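Glutathione transferase (Mesorhizobium loti, PDB 1R9C) catalyses the manganese-dependent hydration of the antibiotic fosfomycin, working as a cytoplasmic homodimer that confers resistance to the drug. Local coordinates at residues E16-A28 against R81-M93. Residues are numbered along the deposited sequence; the frame is centred on the assembly and turned at random.
Sequences ERMTRILEGVFDA and RYAERVGKLGLDM
With CG anti to its carbonyl carbon (chi1 -71°), Leu89 sends its branched end as a knob among Arg17, Ile21, Gly24 and Val25. Val25 itself has CG1 anti to the backbone N (chi1 -177°), which puts CG2 beside the backbone N, where it meets the knob. The contact joins the two nearly antiparallel helices of a vicinal oxygen chelate (VOC) fold; their axes approach to 9.0 Å at 158°. Leucine suits the knob because both methyls are used: CD1 presses on Val25 CG2 at a tight 3.3 Å, while CD2 lies against the backbone of Arg20. Gly24, having no side chain, lets Leu89 CD1 come to 4.1 Å from its CA. On the side facing strand 106-110, Leu91 CD2 reaches Ile21 CD1 at 3.8 Å, and Val25 CG1 touches Val86 CG2; Val25, Val86 and Leu91 also rest on Phe109 of that strand, so branched aliphatics pack between the helices and the strand. Gly90, with positive phi, ends helix 81-89 in a Schellman motif and turns the chain, and Leu91 follows with its side chain directed into this layer. Water 1 accepts from Arg17 NH1 (3.1 Å) and donates weakly to Lys88 O, bridging the helices. In the last turn of helix 16-26, the long, extended Arg85 gives a weak, bent bond from NH1 to Val25 O (2.9 Å, 128°). The Tyr82 ring turns its edge to the same oxygen, CE2 lying 3.2 Å from Val25 O, while its hydroxyl bonds to Met1 N of the second subunit.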
loop_
_atom_site.group_PDB
_atom_site.type_symbol
_atom_site.label_atom_id
_atom_site.label_comp_id
_atom_site.label_asym_id
_atom_site.label_seq_id
_atom_site.Cartn_x
_atom_site.Cartn_y
_atom_site.Cartn_z
ATOM N N GLU A 16 -3.019 -15.951 10.788
ATOM C CA GLU A 16 -2.267 -17.147 10.437
ATOM C C GLU A 16 -2.340 -17.374 8.944
ATOM O O GLU A 16 -1.313 -17.529 8.289
ATOM C CB GLU A 16 -2.774 -18.356 11.237
ATOM C CG GLU A 16 -2.406 -18.246 12.709
ATOM C CD GLU A 16 -3.182 -17.173 13.461
ATOM O OE1 GLU A 16 -4.428 -17.079 13.329
ATOM O OE2 GLU A 16 -2.538 -16.415 14.205
ATOM N N ARG A 17 -3.548 -17.317 8.397
ATOM C CA ARG A 17 -3.734 -17.524 6.958
ATOM C C ARG A 17 -3.047 -16.420 6.167
ATOM O O ARG A 17 -2.418 -16.695 5.148
ATOM C CB ARG A 17 -5.219 -17.567 6.620
ATOM C CG ARG A 17 -5.544 -17.965 5.199
ATOM C CD ARG A 17 -4.999 -19.308 4.757
ATOM N NE ARG A 17 -5.024 -19.439 3.304
ATOM C CZ ARG A 17 -4.278 -20.312 2.620
ATOM N NH1 ARG A 17 -3.430 -21.141 3.242
ATOM N NH2 ARG A 17 -4.385 -20.365 1.312
ATOM N N MET A 18 -3.170 -15.169 6.623
ATOM C CA MET A 18 -2.512 -14.060 5.919
ATOM C C MET A 18 -0.986 -14.270 5.911
ATOM O O MET A 18 -0.343 -13.981 4.913
ATOM C CB MET A 18 -2.882 -12.710 6.537
ATOM C CG MET A 18 -2.266 -11.509 5.800
ATOM S SD MET A 18 -2.810 -11.400 4.068
ATOM C CE MET A 18 -2.414 -9.661 3.772
ATOM N N THR A 19 -0.426 -14.759 7.020
ATOM C CA THR A 19 0.991 -15.097 7.116
ATOM C C THR A 19 1.350 -16.068 5.970
ATOM O O THR A 19 2.353 -15.877 5.257
ATOM C CB THR A 19 1.289 -15.737 8.506
ATOM O OG1 THR A 19 1.138 -14.746 9.539
ATOM C CG2 THR A 19 2.738 -16.195 8.613
ATOM N N ARG A 20 0.514 -17.105 5.794
ATOM C CA ARG A 20 0.790 -18.136 4.797
ATOM C C ARG A 20 0.717 -17.556 3.380
ATOM O O ARG A 20 1.549 -17.873 2.533
ATOM C CB ARG A 20 -0.099 -19.369 5.001
ATOM C CG ARG A 20 0.052 -20.004 6.417
ATOM C CD ARG A 20 1.533 -20.212 6.931
ATOM N NE ARG A 20 1.607 -20.756 8.301
ATOM C CZ ARG A 20 2.690 -20.701 9.100
ATOM N NH1 ARG A 20 3.807 -20.103 8.663
ATOM N NH2 ARG A 20 2.663 -21.247 10.338
ATOM N N ILE A 21 -0.270 -16.699 3.138
ATOM C CA ILE A 21 -0.351 -15.957 1.874
ATOM C C ILE A 21 0.918 -15.131 1.615
ATOM O O ILE A 21 1.514 -15.245 0.545
ATOM C CB ILE A 21 -1.649 -15.080 1.819
ATOM C CG1 ILE A 21 -2.888 -15.995 1.804
ATOM C CG2 ILE A 21 -1.613 -14.163 0.615
ATOM C CD1 ILE A 21 -4.233 -15.288 2.114
ATOM N N LEU A 22 1.347 -14.309 2.584
ATOM C CA LEU A 22 2.480 -13.428 2.327
ATOM C C LEU A 22 3.764 -14.244 2.153
ATOM O O LEU A 22 4.623 -13.895 1.339
ATOM C CB LEU A 22 2.624 -12.394 3.452
ATOM C CG LEU A 22 1.505 -11.364 3.600
ATOM C CD1 LEU A 22 1.663 -10.618 4.941
ATOM C CD2 LEU A 22 1.577 -10.372 2.419
ATOM N N GLU A 23 3.883 -15.348 2.896
ATOM C CA GLU A 23 5.046 -16.219 2.764
ATOM C C GLU A 23 4.995 -17.004 1.437
ATOM O O GLU A 23 6.013 -17.137 0.742
ATOM C CB GLU A 23 5.137 -17.191 3.947
ATOM C CG GLU A 23 5.557 -16.493 5.240
ATOM C CD GLU A 23 5.525 -17.424 6.444
ATOM O OE1 GLU A 23 5.070 -18.577 6.304
ATOM O OE2 GLU A 23 5.952 -16.994 7.532
ATOM N N GLY A 24 3.796 -17.468 1.087
ATOM C CA GLY A 24 3.606 -18.354 -0.050
ATOM C C GLY A 24 3.773 -17.594 -1.358
ATOM O O GLY A 24 4.427 -18.101 -2.278
ATOM N N VAL A 25 3.195 -16.397 -1.442
ATOM C CA VAL A 25 3.228 -15.628 -2.695
ATOM C C VAL A 25 4.497 -14.793 -2.798
ATOM O O VAL A 25 5.154 -14.821 -3.839
ATOM C CB VAL A 25 1.970 -14.750 -2.935
ATOM C CG1 VAL A 25 2.043 -14.053 -4.268
ATOM C CG2 VAL A 25 0.724 -15.570 -2.931
ATOM N N PHE A 26 4.859 -14.071 -1.733
ATOM C CA PHE A 26 5.941 -13.102 -1.857
ATOM C C PHE A 26 7.258 -13.515 -1.221
ATOM O O PHE A 26 8.207 -12.759 -1.281
ATOM C CB PHE A 26 5.535 -11.717 -1.307
ATOM C CG PHE A 26 4.223 -11.183 -1.829
ATOM C CD1 PHE A 26 3.085 -11.227 -1.038
ATOM C CD2 PHE A 26 4.132 -10.543 -3.062
ATOM C CE1 PHE A 26 1.863 -10.684 -1.501
ATOM C CE2 PHE A 26 2.912 -10.022 -3.520
ATOM C CZ PHE A 26 1.782 -10.079 -2.736
ATOM N N ASP A 27 7.316 -14.706 -0.613
ATOM C CA ASP A 27 8.428 -15.086 0.242
ATOM C C ASP A 27 8.660 -14.051 1.352
ATOM O O ASP A 27 9.789 -13.765 1.721
ATOM C CB ASP A 27 9.708 -15.348 -0.573
ATOM C CG ASP A 27 10.540 -16.478 -0.009
ATOM O OD1 ASP A 27 10.082 -17.194 0.936
ATOM O OD2 ASP A 27 11.686 -16.736 -0.458
ATOM N N ALA A 28 7.578 -13.472 1.861
ATOM C CA ALA A 28 7.697 -12.563 2.997
ATOM C C ALA A 28 8.381 -13.268 4.164
ATOM O O ALA A 28 8.146 -14.447 4.381
ATOM C CB ALA A 28 6.328 -12.091 3.424
ATOM N N ARG A 81 5.270 -19.572 -12.902
ATOM C CA ARG A 81 5.599 -19.905 -11.505
ATOM C C ARG A 81 4.745 -19.167 -10.471
ATOM O O ARG A 81 4.248 -19.758 -9.489
ATOM C CB ARG A 81 7.047 -19.491 -11.244
ATOM C CG ARG A 81 7.878 -20.474 -10.475
ATOM C CD ARG A 81 9.351 -20.428 -10.891
ATOM N NE ARG A 81 9.634 -21.295 -12.016
ATOM C CZ ARG A 81 10.142 -20.892 -13.182
ATOM N NH1 ARG A 81 10.434 -19.609 -13.396
ATOM N NH2 ARG A 81 10.365 -21.786 -14.134
ATOM N N TYR A 82 4.627 -17.850 -10.640
ATOM C CA TYR A 82 3.855 -17.074 -9.683
ATOM C C TYR A 82 2.366 -17.369 -9.765
ATOM O O TYR A 82 1.677 -17.352 -8.760
ATOM C CB TYR A 82 4.118 -15.571 -9.839
ATOM C CG TYR A 82 5.306 -15.172 -9.025
ATOM C CD1 TYR A 82 6.560 -15.044 -9.621
ATOM C CD2 TYR A 82 5.194 -15.005 -7.645
ATOM C CE1 TYR A 82 7.674 -14.723 -8.871
ATOM C CE2 TYR A 82 6.294 -14.683 -6.874
ATOM C CZ TYR A 82 7.528 -14.516 -7.498
ATOM O OH TYR A 82 8.646 -14.201 -6.776
ATOM N N ALA A 83 1.876 -17.642 -10.964
ATOM C CA ALA A 83 0.476 -17.990 -11.142
ATOM C C ALA A 83 0.178 -19.311 -10.409
ATOM O O ALA A 83 -0.886 -19.468 -9.776
ATOM C CB ALA A 83 0.172 -18.112 -12.626
ATOM N N GLU A 84 1.133 -20.243 -10.524
ATOM C CA GLU A 84 1.167 -21.501 -9.770
ATOM C C GLU A 84 1.126 -21.305 -8.255
ATOM O O GLU A 84 0.346 -21.980 -7.574
ATOM C CB GLU A 84 2.441 -22.280 -10.110
ATOM C CG GLU A 84 2.337 -23.136 -11.360
ATOM C CD GLU A 84 3.682 -23.722 -11.809
ATOM O OE1 GLU A 84 4.560 -23.986 -10.941
ATOM O OE2 GLU A 84 3.858 -23.921 -13.038
ATOM N N ARG A 85 1.984 -20.421 -7.725
ATOM C CA ARG A 85 2.019 -20.151 -6.288
ATOM C C ARG A 85 0.638 -19.667 -5.838
ATOM O O ARG A 85 0.099 -20.131 -4.836
ATOM C CB ARG A 85 3.085 -19.093 -5.912
ATOM C CG ARG A 85 4.567 -19.525 -5.938
ATOM C CD ARG A 85 5.552 -18.327 -5.840
ATOM N NE ARG A 85 6.887 -18.672 -5.336
ATOM C CZ ARG A 85 7.494 -18.059 -4.295
ATOM N NH1 ARG A 85 6.896 -17.077 -3.638
ATOM N NH2 ARG A 85 8.706 -18.438 -3.898
ATOM N N VAL A 86 0.063 -18.720 -6.582
ATOM C CA VAL A 86 -1.275 -18.216 -6.258
ATOM C C VAL A 86 -2.273 -19.375 -6.257
ATOM O O VAL A 86 -3.082 -19.504 -5.344
ATOM C CB VAL A 86 -1.684 -17.036 -7.204
ATOM C CG1 VAL A 86 -3.149 -16.629 -7.008
ATOM C CG2 VAL A 86 -0.749 -15.823 -6.934
ATOM N N GLY A 87 -2.169 -20.228 -7.272
ATOM C CA GLY A 87 -2.927 -21.464 -7.359
ATOM C C GLY A 87 -2.849 -22.360 -6.131
ATOM O O GLY A 87 -3.877 -22.741 -5.589
ATOM N N LYS A 88 -1.638 -22.660 -5.659
ATOM C CA LYS A 88 -1.494 -23.598 -4.539
ATOM C C LYS A 88 -2.096 -23.054 -3.218
ATOM O O LYS A 88 -2.507 -23.830 -2.343
ATOM C CB LYS A 88 -0.029 -24.023 -4.363
ATOM N N LEU A 89 -2.188 -21.730 -3.108
ATOM C CA LEU A 89 -2.818 -21.107 -1.948
ATOM C C LEU A 89 -4.342 -21.032 -2.020
ATOM O O LEU A 89 -4.992 -20.728 -1.020
ATOM C CB LEU A 89 -2.240 -19.732 -1.675
ATOM C CG LEU A 89 -0.806 -19.718 -1.138
ATOM C CD1 LEU A 89 -0.250 -18.337 -1.379
ATOM C CD2 LEU A 89 -0.751 -20.072 0.358
ATOM N N GLY A 90 -4.906 -21.306 -3.191
ATOM C CA GLY A 90 -6.354 -21.325 -3.356
ATOM C C GLY A 90 -6.984 -19.937 -3.439
ATOM O O GLY A 90 -8.152 -19.777 -3.120
ATOM N N LEU A 91 -6.220 -18.952 -3.901
ATOM C CA LEU A 91 -6.666 -17.551 -3.933
ATOM C C LEU A 91 -7.475 -17.219 -5.188
ATOM O O LEU A 91 -7.191 -17.758 -6.271
ATOM C CB LEU A 91 -5.466 -16.632 -3.806
ATOM C CG LEU A 91 -4.655 -16.769 -2.500
ATOM C CD1 LEU A 91 -3.437 -15.867 -2.580
ATOM C CD2 LEU A 91 -5.531 -16.449 -1.274
ATOM N N ASP A 92 -8.520 -16.402 -5.043
ATOM C CA ASP A 92 -9.276 -15.951 -6.224
ATOM C C ASP A 92 -8.361 -15.086 -7.090
ATOM O O ASP A 92 -7.517 -14.371 -6.571
ATOM C CB ASP A 92 -10.514 -15.125 -5.836
ATOM C CG ASP A 92 -11.636 -15.962 -5.200
ATOM O OD1 ASP A 92 -11.710 -17.204 -5.403
ATOM O OD2 ASP A 92 -12.530 -15.434 -4.509
ATOM N N MET A 93 -8.530 -15.157 -8.404
ATOM C CA MET A 93 -7.770 -14.289 -9.294
ATOM C C MET A 93 -8.590 -13.767 -10.474
ATOM O O MET A 93 -9.628 -14.330 -10.832
ATOM C CB MET A 93 -6.473 -14.970 -9.762
ATOM C CG MET A 93 -6.641 -16.358 -10.347
ATOM S SD MET A 93 -4.995 -17.146 -10.491
ATOM C CE MET A 93 -4.319 -16.154 -11.817
HETATM O O HOH W 1 -3.062 -23.143 0.927
#